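Local coordinates for particle-associated lyase (Acinetobacter bacteriophage AP22, PDB 4Y9V), which probably degrades the capsular polysaccharide of Acinetobacter baumannii as the trimeric, saccharide-binding tailspike of the phage, at residues Gly149-Ile154 with Leu204-Ile209; Val527-Ser532 with Pro611-Leu616; Ala533-Ala538 with Asn605-Thr610. All blocks are in the same frame, centred on the assembly; numbering follows the deposited sequence.

The tailspike illustrates how strand pairing and loop contacts divide the work in an elongated trimeric fibre built round a pectin-lyase-like beta-helix. Contact 1 joins two strands of an Ig-like region whose intervening chain carries Arg166, Tyr168 and Tyr169, three of the residues lining the pocket where the glycan is bound. Contacts 2 and 3 belong to a second Ig-like region on the other side of the chain's centre. The centres of contacts 1 and 2 are 78 Å apart, whereas those of contacts 2 and 3 are only 13 Å apart. These two form one continuous structure: contact 2 pairs two strands, and contact 3 joins the loops beyond it, with Ser532 OG packed 3.7 Å from Val608 CG1.

Contact 1 (Gly149-Ile154 with Leu204-Ile209); sequences GDWLVI and LKVNPI. With EDO (1,2-ethanediol), chain E.
Val206 sets both methyls over one face of the Trp151 indole, on the tightly packed, buried side of the two antiparallel strands. Its CG2 stands 3.7 Å from the centroid of the five-membered ring, only 3° off the normal, a textbook CH-pi contact, while CG1 covers the six-membered ring at 3.6 Å from CE3. Trp151 has CG anti to the backbone N (chi1 175°), which lays the ring across the neighbouring strand and brings CZ3 near Pro208 CB, a neighbour at the ring edge. Val153 extends the apolar face, its CG2 3.6 Å from Val206 CG2 and its CB against that of Leu204. Phe174 meets the indole edge-to-face.

Beneath these side chains run three backbone hydrogen bonds, among them the reciprocal pair between Val153 and Leu204. Leu152 and Lys205 form the adjoining non-hydrogen-bonded pair on the other face, where the two segments touch less and CD2 of Leu152 comes no nearer than 4.0 Å to CB of Lys205. The looser side is the partly exposed Asp150-Lys205 end: in the conformer described, NZ of the extended lysine meets OD2 at 2.8 Å in a salt bridge made from above the carboxylate plane, and a water links NZ to OD1. Gln147 N also bonds to OD2 and Gln145 O to NZ. With such polar partners the ammonium and carboxylate probably stay ionised, while the Val206-indole contact is apolar and probably dispersive.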
ATOM      1  N   GLY A 149     -27.768   1.804 -16.951  1.00  7.93           N
ATOM      2  CA  GLY A 149     -27.701   1.568 -15.534  1.00  7.83           C
ATOM      3  C   GLY A 149     -28.003   0.151 -15.105  1.00  6.88           C
ATOM      4  O   GLY A 149     -27.783  -0.171 -13.927  1.00  8.12           O
ATOM      5  N   ASP A 150     -28.504  -0.664 -16.019  1.00  6.17           N
ATOM      6  CA  ASP A 150     -28.823  -2.041 -15.646  1.00  5.87           C
ATOM      7  C   ASP A 150     -27.541  -2.797 -15.269  1.00  5.36           C
ATOM      8  O   ASP A 150     -26.479  -2.647 -15.881  1.00  5.87           O
ATOM      9  CB  ASP A 150     -29.513  -2.756 -16.782  1.00  6.34           C
ATOM     10  CG  ASP A 150     -30.982  -2.386 -17.018  1.00  7.77           C
ATOM     11  OD1 ASP A 150     -31.548  -1.676 -16.165  1.00  9.19           O
ATOM     12  OD2 ASP A 150     -31.508  -2.834 -18.034  1.00  9.70           O
ATOM     13  N   TRP A 151     -27.708  -3.689 -14.286  1.00  5.28           N
ATOM     14  CA  TRP A 151     -26.752  -4.699 -13.910  1.00  5.21           C
ATOM     15  C   TRP A 151     -27.045  -5.955 -14.733  1.00  4.87           C
ATOM     16  O   TRP A 151     -28.098  -6.565 -14.574  1.00  5.55           O
ATOM     17  CB  TRP A 151     -26.864  -4.967 -12.400  1.00  5.65           C
ATOM     18  CG  TRP A 151     -26.033  -6.077 -11.848  1.00  5.06           C
ATOM     19  CD1 TRP A 151     -25.120  -6.884 -12.462  1.00  5.46           C
ATOM     20  CD2 TRP A 151     -26.083  -6.496 -10.477  1.00  4.72           C
ATOM     21  NE1 TRP A 151     -24.617  -7.793 -11.571  1.00  5.45           N
ATOM     22  CE2 TRP A 151     -25.174  -7.579 -10.342  1.00  4.86           C
ATOM     23  CE3 TRP A 151     -26.779  -6.075  -9.352  1.00  5.00           C
ATOM     24  CZ2 TRP A 151     -24.991  -8.239  -9.120  1.00  4.91           C
ATOM     25  CZ3 TRP A 151     -26.584  -6.709  -8.140  1.00  5.15           C
ATOM     26  CH2 TRP A 151     -25.689  -7.777  -8.030  1.00  5.07           C
ATOM     27  N   LEU A 152     -26.115  -6.267 -15.643  1.00  4.75           N
ATOM     28  CA  LEU A 152     -26.207  -7.462 -16.446  1.00  5.07           C
ATOM     29  C   LEU A 152     -25.111  -8.453 -16.012  1.00  4.71           C
ATOM     30  O   LEU A 152     -24.058  -8.075 -15.489  1.00  5.23           O
ATOM     31  CB  LEU A 152     -26.047  -7.194 -17.950  1.00  5.28           C
ATOM     32  CG  LEU A 152     -27.008  -6.138 -18.523  1.00  5.51           C
ATOM     33  CD1 LEU A 152     -26.723  -5.999 -20.030  1.00  6.69           C
ATOM     34  CD2 LEU A 152     -28.461  -6.470 -18.274  1.00  6.33           C
ATOM     35  N   VAL A 153     -25.392  -9.723 -16.267  1.00  5.02           N
ATOM     36  CA  VAL A 153     -24.421 -10.795 -16.063  1.00  5.00           C
ATOM     37  C   VAL A 153     -24.166 -11.436 -17.421  1.00  4.82           C
ATOM     38  O   VAL A 153     -25.089 -11.878 -18.101  1.00  5.94           O
ATOM     39  CB  VAL A 153     -24.937 -11.874 -15.097  1.00  5.28           C
ATOM     40  CG1 VAL A 153     -23.800 -12.835 -14.753  1.00  5.83           C
ATOM     41  CG2 VAL A 153     -25.555 -11.268 -13.836  1.00  5.63           C
ATOM     42  N   ILE A 154     -22.882 -11.500 -17.806  1.00  4.89           N
ATOM     43  CA  ILE A 154     -22.436 -12.326 -18.905  1.00  5.08           C
ATOM     44  C   ILE A 154     -22.045 -13.654 -18.269  1.00  5.05           C
ATOM     45  O   ILE A 154     -21.264 -13.670 -17.326  1.00  5.41           O
ATOM     46  CB  ILE A 154     -21.209 -11.683 -19.598  1.00  5.58           C
ATOM     47  CG1 ILE A 154     -21.528 -10.315 -20.155  1.00  6.63           C
ATOM     48  CG2 ILE A 154     -20.624 -12.630 -20.664  1.00  7.08           C
ATOM     49  CD1 ILE A 154     -20.313  -9.471 -20.528  1.00  7.39           C
ATOM     50  N   LEU A 204     -27.927 -12.224 -18.439  1.00  5.35           N
ATOM     51  CA  LEU A 204     -28.898 -12.094 -17.377  1.00  5.68           C
ATOM     52  C   LEU A 204     -29.063 -10.620 -17.011  1.00  5.37           C
ATOM     53  O   LEU A 204     -28.114  -9.852 -17.111  1.00  6.19           O
ATOM     54  CB  LEU A 204     -28.502 -12.855 -16.118  1.00  6.00           C
ATOM     55  CG  LEU A 204     -27.904 -14.250 -16.331  1.00  6.24           C
ATOM     56  CD1 LEU A 204     -27.481 -14.868 -15.006  1.00  7.30           C
ATOM     57  CD2 LEU A 204     -28.879 -15.168 -17.082  1.00  7.34           C
ATOM     58  N   LYS A 205     -30.247 -10.258 -16.528  0.75  5.34           N
ATOM     59  CA  LYS A 205     -30.490  -8.962 -15.935  0.75  5.46           C
ATOM     60  C   LYS A 205     -30.830  -9.142 -14.476  0.75  5.38           C
ATOM     61  O   LYS A 205     -31.702  -9.999 -14.174  0.75  6.22           O
ATOM     62  CB  LYS A 205     -31.628  -8.241 -16.693  0.75  6.67           C
ATOM     63  CG  LYS A 205     -31.960  -6.884 -16.137  0.75  7.55           C
ATOM     64  CD  LYS A 205     -32.859  -6.088 -17.028  0.75  9.64           C
ATOM     65  CE  LYS A 205     -33.405  -4.845 -16.336  0.75  9.10           C
ATOM     66  NZ  LYS A 205     -34.036  -3.908 -17.297  0.75 12.00           N
ATOM     67  N   VAL A 206     -30.228  -8.356 -13.605  1.00  5.28           N
ATOM     68  CA  VAL A 206     -30.415  -8.469 -12.158  1.00  5.54           C
ATOM     69  C   VAL A 206     -31.329  -7.383 -11.645  1.00  5.96           C
ATOM     70  O   VAL A 206     -31.213  -6.229 -12.007  1.00  8.08           O
ATOM     71  CB  VAL A 206     -29.043  -8.399 -11.440  1.00  5.68           C
ATOM     72  CG1 VAL A 206     -29.213  -8.597  -9.941  1.00  5.94           C
ATOM     73  CG2 VAL A 206     -28.067  -9.419 -12.008  1.00  6.92           C
ATOM     74  N   ASN A 207     -32.209  -7.786 -10.718  0.73  6.90           N
ATOM     75  CA  ASN A 207     -33.040  -6.858  -9.935  0.73  7.47           C
ATOM     76  C   ASN A 207     -32.535  -6.965  -8.505  0.73  6.84           C
ATOM     77  O   ASN A 207     -32.834  -7.972  -7.844  0.73  7.93           O
ATOM     78  CB  ASN A 207     -34.504  -7.316 -10.046  0.73 10.30           C
ATOM     79  CG  ASN A 207     -35.462  -6.382  -9.340  0.73 14.55           C
ATOM     80  OD1 ASN A 207     -35.018  -5.532  -8.621  0.73 21.21           O
ATOM     81  ND2 ASN A 207     -36.763  -6.593  -9.565  0.73 21.41           N
ATOM     82  N   PRO A 208     -31.706  -6.047  -8.045  1.00  6.65           N
ATOM     83  CA  PRO A 208     -31.013  -6.211  -6.763  1.00  6.75           C
ATOM     84  C   PRO A 208     -31.937  -5.981  -5.560  1.00  6.03           C
ATOM     85  O   PRO A 208     -32.921  -5.237  -5.662  1.00  8.42           O
ATOM     86  CB  PRO A 208     -29.924  -5.153  -6.827  1.00  8.09           C
ATOM     87  CG  PRO A 208     -30.541  -4.037  -7.674  1.00  9.29           C
ATOM     88  CD  PRO A 208     -31.285  -4.798  -8.726  1.00  7.87           C
ATOM     89  N   ILE A 209     -31.544  -6.555  -4.433  1.00  5.45           N
ATOM     90  CA  ILE A 209     -32.215  -6.306  -3.144  1.00  5.60           C
ATOM     91  C   ILE A 209     -31.381  -5.342  -2.300  1.00  5.46           C
ATOM     92  O   ILE A 209     -30.153  -5.388  -2.305  1.00  5.62           O
ATOM     93  CB  ILE A 209     -32.447  -7.619  -2.381  1.00  5.98           C
ATOM     94  CG1 ILE A 209     -33.436  -7.397  -1.213  1.00  6.53           C
ATOM     95  CG2 ILE A 209     -31.148  -8.280  -1.884  1.00  6.07           C
ATOM     96  CD1 ILE A 209     -33.926  -8.692  -0.563  1.00  7.57           C
TER
HETATM   97  C1  EDO E 803     -27.620  -5.512   0.647  1.00  6.39           C
HETATM   98  O1  EDO E 803     -28.856  -6.025   0.168  1.00  6.18           O
HETATM   99  C2  EDO E 803     -27.717  -4.006   0.704  1.00  7.08           C
HETATM  100  O2  EDO E 803     -27.847  -3.537  -0.636  1.00  7.82           O
HETATM  101  O   HOH W   1     -34.413  -1.582 -16.090  1.00 29.67           O
HETATM  102  O   HOH W   2     -30.140  -3.763 -12.784  0.46  6.34           O
HETATM  103  O   HOH W   3     -30.508  -4.166 -13.562  0.54  7.84           O

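Contact 2 (Val527-Ser532 with Pro611-Leu616); sequences VVSVTS and PKTFNL
Val530 sets its CG2 over one face of the Phe614 ring, 3.5 Å from CE1 and displaced toward the rim. The phenyl group reaches that place because its CG sits between the backbone N and the carbonyl carbon (chi1 57°). On the same face of the strand pair, CG1 of Val530 meets CD1 of Leu616, the two side chains crossing at about a right angle, while Val528 and Leu616 lie side by side and point the same way. The other face is polar: Thr531 and Thr613 face each other at a pair without backbone hydrogen bonds, and Thr531 OG1 lies 2.8 Å from Thr613 OG1 in a hydrogen bond.

These contacts rest on an antiparallel ladder within an Ig-like domain, whose strands here pair Val528 with Leu616 and Val530 with Phe614 through reciprocal N-H to O=C bonds. Beyond the last rung the two chains remain joined. Ser532 N donates to Lys612 O, and Ser532 OG accepts from Lys612 N at 2.9 Å, so a side chain continues the pairing where the strand has ended.

Further out, Trp604 and Ile602 of strand 597-604 pack on Phe614, and Phe574 meets its ring edge-to-face. In the conformer described, Lys612 NZ bonds to Phe573 O, and the ammonium makes a cation-pi contact with that residue's ring. Val527 touches Asn555 of the second subunit.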
ATOM      1  N   VAL A 527      37.576  -9.562  -3.894  1.00  5.90           N
ATOM      2  CA  VAL A 527      38.998  -9.278  -4.008  1.00  5.75           C
ATOM      3  C   VAL A 527      39.762 -10.438  -3.358  1.00  6.21           C
ATOM      4  O   VAL A 527      39.297 -11.009  -2.360  1.00  6.82           O
ATOM      5  CB  VAL A 527      39.380  -7.937  -3.344  1.00  6.78           C
ATOM      6  CG1 VAL A 527      39.001  -7.875  -1.868  1.00  8.65           C
ATOM      7  CG2 VAL A 527      40.869  -7.608  -3.561  1.00  8.30           C
ATOM      8  N   VAL A 528      40.934 -10.717  -3.870  1.00  6.16           N
ATOM      9  CA  VAL A 528      41.858 -11.655  -3.218  1.00  6.77           C
ATOM     10  C   VAL A 528      43.268 -11.156  -3.450  1.00  6.44           C
ATOM     11  O   VAL A 528      43.698 -10.919  -4.573  1.00  7.36           O
ATOM     12  CB  VAL A 528      41.648 -13.083  -3.761  1.00  8.83           C
ATOM     13  CG1 VAL A 528      41.722 -13.185  -5.293  1.00 10.22           C
ATOM     14  CG2 VAL A 528      42.561 -14.052  -3.083  1.00 11.91           C
ATOM     15  N   SER A 529      44.024 -11.047  -2.345  1.00  6.65           N
ATOM     16  CA  SER A 529      45.453 -10.722  -2.445  0.71  6.89           C
ATOM     17  C   SER A 529      46.213 -11.981  -2.855  1.00  6.81           C
ATOM     18  O   SER A 529      45.943 -13.080  -2.316  1.00  8.30           O
ATOM     19  CB  SER A 529      45.975 -10.226  -1.099  0.71  8.77           C
ATOM     20  OG  SER A 529      47.398 -10.145  -1.112  0.71  8.46           O
ATOM     21  N   VAL A 530      47.137 -11.831  -3.767  1.00  6.35           N
ATOM     22  CA  VAL A 530      48.040 -12.907  -4.194  1.00  6.71           C
ATOM     23  C   VAL A 530      49.472 -12.396  -4.080  1.00  6.31           C
ATOM     24  O   VAL A 530      49.738 -11.191  -4.129  1.00  6.82           O
ATOM     25  CB  VAL A 530      47.744 -13.415  -5.610  1.00  7.80           C
ATOM     26  CG1 VAL A 530      46.358 -14.040  -5.668  1.00 10.03           C
ATOM     27  CG2 VAL A 530      47.918 -12.338  -6.652  1.00  8.31           C
ATOM     28  N   THR A 531      50.378 -13.348  -3.952  1.00  6.77           N
ATOM     29  CA  THR A 531      51.825 -13.043  -3.941  1.00  6.68           C
ATOM     30  C   THR A 531      52.487 -13.948  -4.957  1.00  7.13           C
ATOM     31  O   THR A 531      52.375 -15.178  -4.899  1.00  7.81           O
ATOM     32  CB  THR A 531      52.405 -13.259  -2.541  1.00  8.11           C
ATOM     33  OG1 THR A 531      51.775 -12.339  -1.616  1.00  8.19           O
ATOM     34  CG2 THR A 531      53.901 -12.988  -2.530  1.00  9.68           C
ATOM     35  N   SER A 532      53.150 -13.356  -5.936  1.00  7.31           N
ATOM     36  CA  SER A 532      53.889 -14.136  -6.910  1.00  7.50           C
ATOM     37  C   SER A 532      55.114 -14.769  -6.249  1.00  8.01           C
ATOM     38  O   SER A 532      55.599 -14.337  -5.232  1.00  9.27           O
ATOM     39  CB  SER A 532      54.261 -13.300  -8.116  1.00  7.93           C
ATOM     40  OG  SER A 532      55.136 -12.268  -7.694  1.00  8.22           O
ATOM     41  N   PRO A 611      59.264 -11.614  -6.084  1.00  9.39           N
ATOM     42  CA  PRO A 611      57.887 -11.765  -5.544  1.00  8.56           C
ATOM     43  C   PRO A 611      57.247 -10.379  -5.332  1.00  8.33           C
ATOM     44  O   PRO A 611      57.892  -9.457  -4.827  1.00  9.97           O
ATOM     45  CB  PRO A 611      58.097 -12.479  -4.204  1.00 10.41           C
ATOM     46  CG  PRO A 611      59.342 -13.308  -4.451  1.00 13.18           C
ATOM     47  CD  PRO A 611      60.241 -12.341  -5.217  1.00 11.47           C
ATOM     48  N   LYS A 612      55.956 -10.304  -5.661  0.51  7.30           N
ATOM     49  CA  LYS A 612      55.142  -9.119  -5.474  0.51  7.37           C
ATOM     50  C   LYS A 612      53.757  -9.500  -4.938  0.51  7.04           C
ATOM     51  O   LYS A 612      53.189 -10.477  -5.405  0.51  6.92           O
ATOM     52  CB  LYS A 612      54.909  -8.358  -6.794  0.51  8.03           C
ATOM     53  CG  LYS A 612      56.134  -7.717  -7.393  0.51  8.56           C
ATOM     54  CD  LYS A 612      56.569  -6.480  -6.726  0.51  9.47           C
ATOM     55  CE  LYS A 612      58.065  -6.216  -6.833  0.51 11.05           C
ATOM     56  NZ  LYS A 612      58.269  -4.745  -6.783  0.51 10.46           N
ATOM     57  N   THR A 613      53.243  -8.684  -4.013  1.00  7.19           N
ATOM     58  CA  THR A 613      51.906  -8.872  -3.453  1.00  6.62           C
ATOM     59  C   THR A 613      50.972  -7.822  -4.030  1.00  6.31           C
ATOM     60  O   THR A 613      51.302  -6.610  -4.049  1.00  7.08           O
ATOM     61  CB  THR A 613      51.951  -8.785  -1.906  1.00  6.61           C
ATOM     62  OG1 THR A 613      52.828  -9.793  -1.409  1.00  7.41           O
ATOM     63  CG2 THR A 613      50.580  -8.940  -1.300  1.00  7.59           C
ATOM     64  N   PHE A 614      49.803  -8.257  -4.515  1.00  6.06           N
ATOM     65  CA  PHE A 614      48.865  -7.356  -5.189  1.00  6.17           C
ATOM     66  C   PHE A 614      47.491  -7.994  -5.167  1.00  5.58           C
ATOM     67  O   PHE A 614      47.329  -9.134  -4.732  1.00  6.67           O
ATOM     68  CB  PHE A 614      49.372  -6.994  -6.592  1.00  6.93           C
ATOM     69  CG  PHE A 614      49.610  -8.238  -7.463  1.00  7.03           C
ATOM     70  CD1 PHE A 614      48.591  -8.751  -8.225  1.00  8.23           C
ATOM     71  CD2 PHE A 614      50.849  -8.836  -7.477  1.00  7.77           C
ATOM     72  CE1 PHE A 614      48.814  -9.893  -8.991  1.00  9.60           C
ATOM     73  CE2 PHE A 614      51.074  -9.966  -8.240  1.00  8.71           C
ATOM     74  CZ  PHE A 614      50.049 -10.491  -9.001  1.00  9.00           C
ATOM     75  N   ASN A 615      46.502  -7.260  -5.651  1.00  5.31           N
ATOM     76  CA  ASN A 615      45.120  -7.749  -5.662  1.00  5.19           C
ATOM     77  C   ASN A 615      44.680  -8.263  -7.022  1.00  4.91           C
ATOM     78  O   ASN A 615      44.988  -7.680  -8.070  1.00  5.43           O
ATOM     79  CB  ASN A 615      44.181  -6.617  -5.262  1.00  5.27           C
ATOM     80  CG  ASN A 615      44.191  -6.344  -3.773  1.00  5.29           C
ATOM     81  OD1 ASN A 615      44.327  -7.259  -2.967  1.00  6.27           O
ATOM     82  ND2 ASN A 615      44.011  -5.061  -3.441  1.00  6.11           N
ATOM     83  N   LEU A 616      43.867  -9.310  -6.963  1.00  4.94           N
ATOM     84  CA  LEU A 616      43.015  -9.732  -8.054  1.00  5.18           C
ATOM     85  C   LEU A 616      41.562  -9.476  -7.631  1.00  5.22           C
ATOM     86  O   LEU A 616      41.182  -9.722  -6.506  1.00  7.71           O
ATOM     87  CB  LEU A 616      43.223 -11.197  -8.440  1.00  5.64           C
ATOM     88  CG  LEU A 616      44.554 -11.467  -9.097  1.00  7.71           C
ATOM     89  CD1 LEU A 616      44.854 -12.930  -9.201  1.00  7.89           C
ATOM     90  CD2 LEU A 616      44.499 -10.904 -10.549  1.00 19.07           C
TER

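Contact 3 (Ala533-Ala538 with Asn605-Thr610); sequences AVNNTA and NKKVVT
Asn535, in a type II beta turn from Ala533 to Asn536, and Lys607, from the loop 605-610 of the same Ig-like region, lie alongside one another and point the same way. Asn535 takes the third position of the turn with a positive phi of 80°. Its carboxamide oxygen OD1 is 3.6 Å from both CE and NZ of Lys607, and a water passes between OD1 and NZ to link them. At its root the lysine side chain crosses Thr537, with CB 3.9 Å from the methyl CG2.

Val608 packs against the two ends of the turn. Its CG1, anti to the backbone N (chi1 170°), touches Ala533 O at 3.5 Å, and its CG2 faces CB of Asn536. Two backbone bonds fix this valine: Asn535 N gives to Val608 O, and Val608 N gives to Asn536 O.

Asn536 itself is turned back across the bend. Its OD1 receives Ala533 N from above the amide plane (70° out of it) as well as the hydroxyl of Thr539, so the side chain ties the start of the turn to its end. Between subunits, Lys607 N bonds to OE1 of Glu581 of the third subunit, and Thr537 packs on Ala571 of that same subunit. A second water donates to Asn535 OD1 at 2.7 Å and to Val608 O at 2.8 Å.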
ATOM      1  N   ALA A 533      55.557 -15.880  -6.879  1.00  9.11           N
ATOM      2  CA  ALA A 533      56.755 -16.567  -6.421  1.00 10.76           C
ATOM      3  C   ALA A 533      57.767 -16.606  -7.556  1.00 10.26           C
ATOM      4  O   ALA A 533      57.431 -16.564  -8.757  1.00  9.64           O
ATOM      5  CB  ALA A 533      56.409 -17.995  -6.040  1.00 12.82           C
ATOM      6  N   VAL A 534      59.047 -16.692  -7.174  1.00 11.00           N
ATOM      7  CA  VAL A 534      60.138 -16.780  -8.155  1.00 10.59           C
ATOM      8  C   VAL A 534      59.849 -17.931  -9.108  1.00 10.65           C
ATOM      9  O   VAL A 534      59.464 -19.050  -8.692  1.00 11.71           O
ATOM     10  CB  VAL A 534      61.498 -16.954  -7.441  1.00 13.38           C
ATOM     11  CG1 VAL A 534      62.612 -17.154  -8.460  1.00 15.28           C
ATOM     12  CG2 VAL A 534      61.807 -15.739  -6.592  1.00 16.30           C
ATOM     13  N   ASN A 535      60.014 -17.647 -10.379  1.00 10.03           N
ATOM     14  CA  ASN A 535      59.827 -18.580 -11.490  1.00 10.80           C
ATOM     15  C   ASN A 535      58.372 -18.772 -11.880  1.00 10.00           C
ATOM     16  O   ASN A 535      58.090 -19.516 -12.841  1.00 10.77           O
ATOM     17  CB  ASN A 535      60.546 -19.931 -11.330  1.00 12.03           C
ATOM     18  CG  ASN A 535      62.029 -19.758 -11.214  1.00 14.50           C
ATOM     19  OD1 ASN A 535      62.617 -18.914 -11.927  1.00 16.27           O
ATOM     20  ND2 ASN A 535      62.643 -20.522 -10.326  1.00 18.93           N
ATOM     21  N   ASN A 536      57.412 -18.076 -11.232  1.00  9.24           N
ATOM     22  CA  ASN A 536      56.040 -18.225 -11.705  1.00  8.54           C
ATOM     23  C   ASN A 536      55.924 -17.750 -13.170  1.00  8.15           C
ATOM     24  O   ASN A 536      56.380 -16.680 -13.545  1.00  8.88           O
ATOM     25  CB  ASN A 536      55.088 -17.339 -10.909  1.00  8.33           C
ATOM     26  CG  ASN A 536      54.538 -17.865  -9.581  1.00  8.42           C
ATOM     27  OD1 ASN A 536      53.859 -17.081  -8.891  1.00  8.76           O
ATOM     28  ND2 ASN A 536      54.756 -19.082  -9.221  1.00 10.93           N
ATOM     29  N   THR A 537      55.161 -18.540 -13.931  1.00  8.22           N
ATOM     30  CA  THR A 537      54.683 -18.161 -15.249  1.00  8.29           C
ATOM     31  C   THR A 537      53.197 -17.817 -15.205  1.00  7.26           C
ATOM     32  O   THR A 537      52.667 -17.199 -16.134  1.00  7.92           O
ATOM     33  CB  THR A 537      54.990 -19.253 -16.270  1.00  8.98           C
ATOM     34  OG1 THR A 537      54.415 -20.478 -15.764  1.00  9.33           O
ATOM     35  CG2 THR A 537      56.502 -19.408 -16.484  1.00 10.63           C
ATOM     36  N   ALA A 538      52.515 -18.216 -14.140  1.00  7.71           N
ATOM     37  CA  ALA A 538      51.179 -17.751 -13.754  1.00  7.56           C
ATOM     38  C   ALA A 538      51.215 -17.538 -12.254  1.00  7.41           C
ATOM     39  O   ALA A 538      51.958 -18.242 -11.544  1.00  8.46           O
ATOM     40  CB  ALA A 538      50.126 -18.752 -14.154  1.00  8.63           C
ATOM     41  N   ASN A 605      54.020 -12.454 -18.972  1.00  7.40           N
ATOM     42  CA  ASN A 605      54.773 -12.511 -20.230  1.00  7.68           C
ATOM     43  C   ASN A 605      56.242 -12.825 -20.037  1.00  8.63           C
ATOM     44  O   ASN A 605      56.905 -13.188 -21.005  1.00  9.86           O
ATOM     45  CB  ASN A 605      54.576 -11.228 -21.063  1.00  8.16           C
ATOM     46  CG  ASN A 605      55.039  -9.974 -20.345  1.00  8.31           C
ATOM     47  OD1 ASN A 605      54.970  -9.862 -19.121  1.00  8.53           O
ATOM     48  ND2 ASN A 605      55.489  -8.999 -21.134  1.00  9.07           N
ATOM     49  N   LYS A 606      56.798 -12.714 -18.860  0.50  8.82           N
ATOM     50  CA  LYS A 606      58.144 -13.271 -18.622  0.50 10.45           C
ATOM     51  C   LYS A 606      58.102 -13.617 -17.132  0.50  8.61           C
ATOM     52  O   LYS A 606      57.567 -12.907 -16.272  0.50  9.08           O
ATOM     53  CB  LYS A 606      59.298 -12.382 -19.056  0.50 11.47           C
ATOM     54  CG  LYS A 606      59.363 -11.080 -18.330  0.50 11.79           C
ATOM     55  CD  LYS A 606      60.753 -10.498 -18.379  0.50 13.93           C
ATOM     56  CE  LYS A 606      60.927  -9.033 -18.181  0.50 15.28           C
ATOM     57  NZ  LYS A 606      62.322  -8.535 -18.470  0.50 16.17           N
ATOM     58  N   LYS A 607      58.716 -14.766 -16.868  1.00  9.69           N
ATOM     59  CA  LYS A 607      58.601 -15.435 -15.600  1.00  9.79           C
ATOM     60  C   LYS A 607      59.128 -14.526 -14.492  1.00  8.59           C
ATOM     61  O   LYS A 607      60.069 -13.739 -14.652  1.00  9.06           O
ATOM     62  CB  LYS A 607      59.284 -16.794 -15.571  1.00 13.34           C
ATOM     63  CG  LYS A 607      60.711 -16.890 -15.386  1.00 14.75           C
ATOM     64  CD  LYS A 607      61.199 -18.341 -15.398  1.00 17.09           C
ATOM     65  CE  LYS A 607      62.743 -18.319 -15.480  1.00 20.04           C
ATOM     66  NZ  LYS A 607      63.219 -19.705 -15.431  1.00 32.89           N
ATOM     67  N   VAL A 608      58.513 -14.657 -13.322  1.00  8.89           N
ATOM     68  CA  VAL A 608      58.780 -13.787 -12.215  1.00  8.62           C
ATOM     69  C   VAL A 608      60.180 -13.994 -11.651  1.00  9.44           C
ATOM     70  O   VAL A 608      60.632 -15.120 -11.466  1.00 10.64           O
ATOM     71  CB  VAL A 608      57.718 -13.999 -11.100  1.00  8.49           C
ATOM     72  CG1 VAL A 608      58.015 -13.327  -9.822  1.00  8.91           C
ATOM     73  CG2 VAL A 608      56.334 -13.526 -11.650  1.00  9.58           C
ATOM     74  N   VAL A 609      60.831 -12.864 -11.324  1.00  9.53           N
ATOM     75  CA  VAL A 609      62.110 -12.806 -10.652  1.00 10.72           C
ATOM     76  C   VAL A 609      61.962 -12.320  -9.220  1.00 11.19           C
ATOM     77  O   VAL A 609      62.682 -12.788  -8.348  1.00 13.73           O
ATOM     78  CB  VAL A 609      63.080 -11.947 -11.473  1.00 11.51           C
ATOM     79  CG1 VAL A 609      64.363 -11.650 -10.678  1.00 16.14           C
ATOM     80  CG2 VAL A 609      63.418 -12.579 -12.803  1.00 12.74           C
ATOM     81  N   THR A 610      61.074 -11.359  -8.963  1.00 10.18           N
ATOM     82  CA  THR A 610      60.915 -10.748  -7.663  1.00 10.56           C
ATOM     83  C   THR A 610      59.489 -10.969  -7.187  1.00  9.29           C
ATOM     84  O   THR A 610      58.543 -10.490  -7.866  1.00  8.96           O
ATOM     85  CB  THR A 610      61.156  -9.210  -7.758  1.00 11.22           C
ATOM     86  OG1 THR A 610      62.444  -8.972  -8.324  1.00 13.27           O
ATOM     87  CG2 THR A 610      61.109  -8.496  -6.430  1.00 13.00           C
TER
HETATM   88  O   HOH W   4      63.064 -16.231 -12.260  1.00 14.87           O
HETATM   89  O   HOH W   5      64.894 -19.605 -13.158  1.00 38.09           O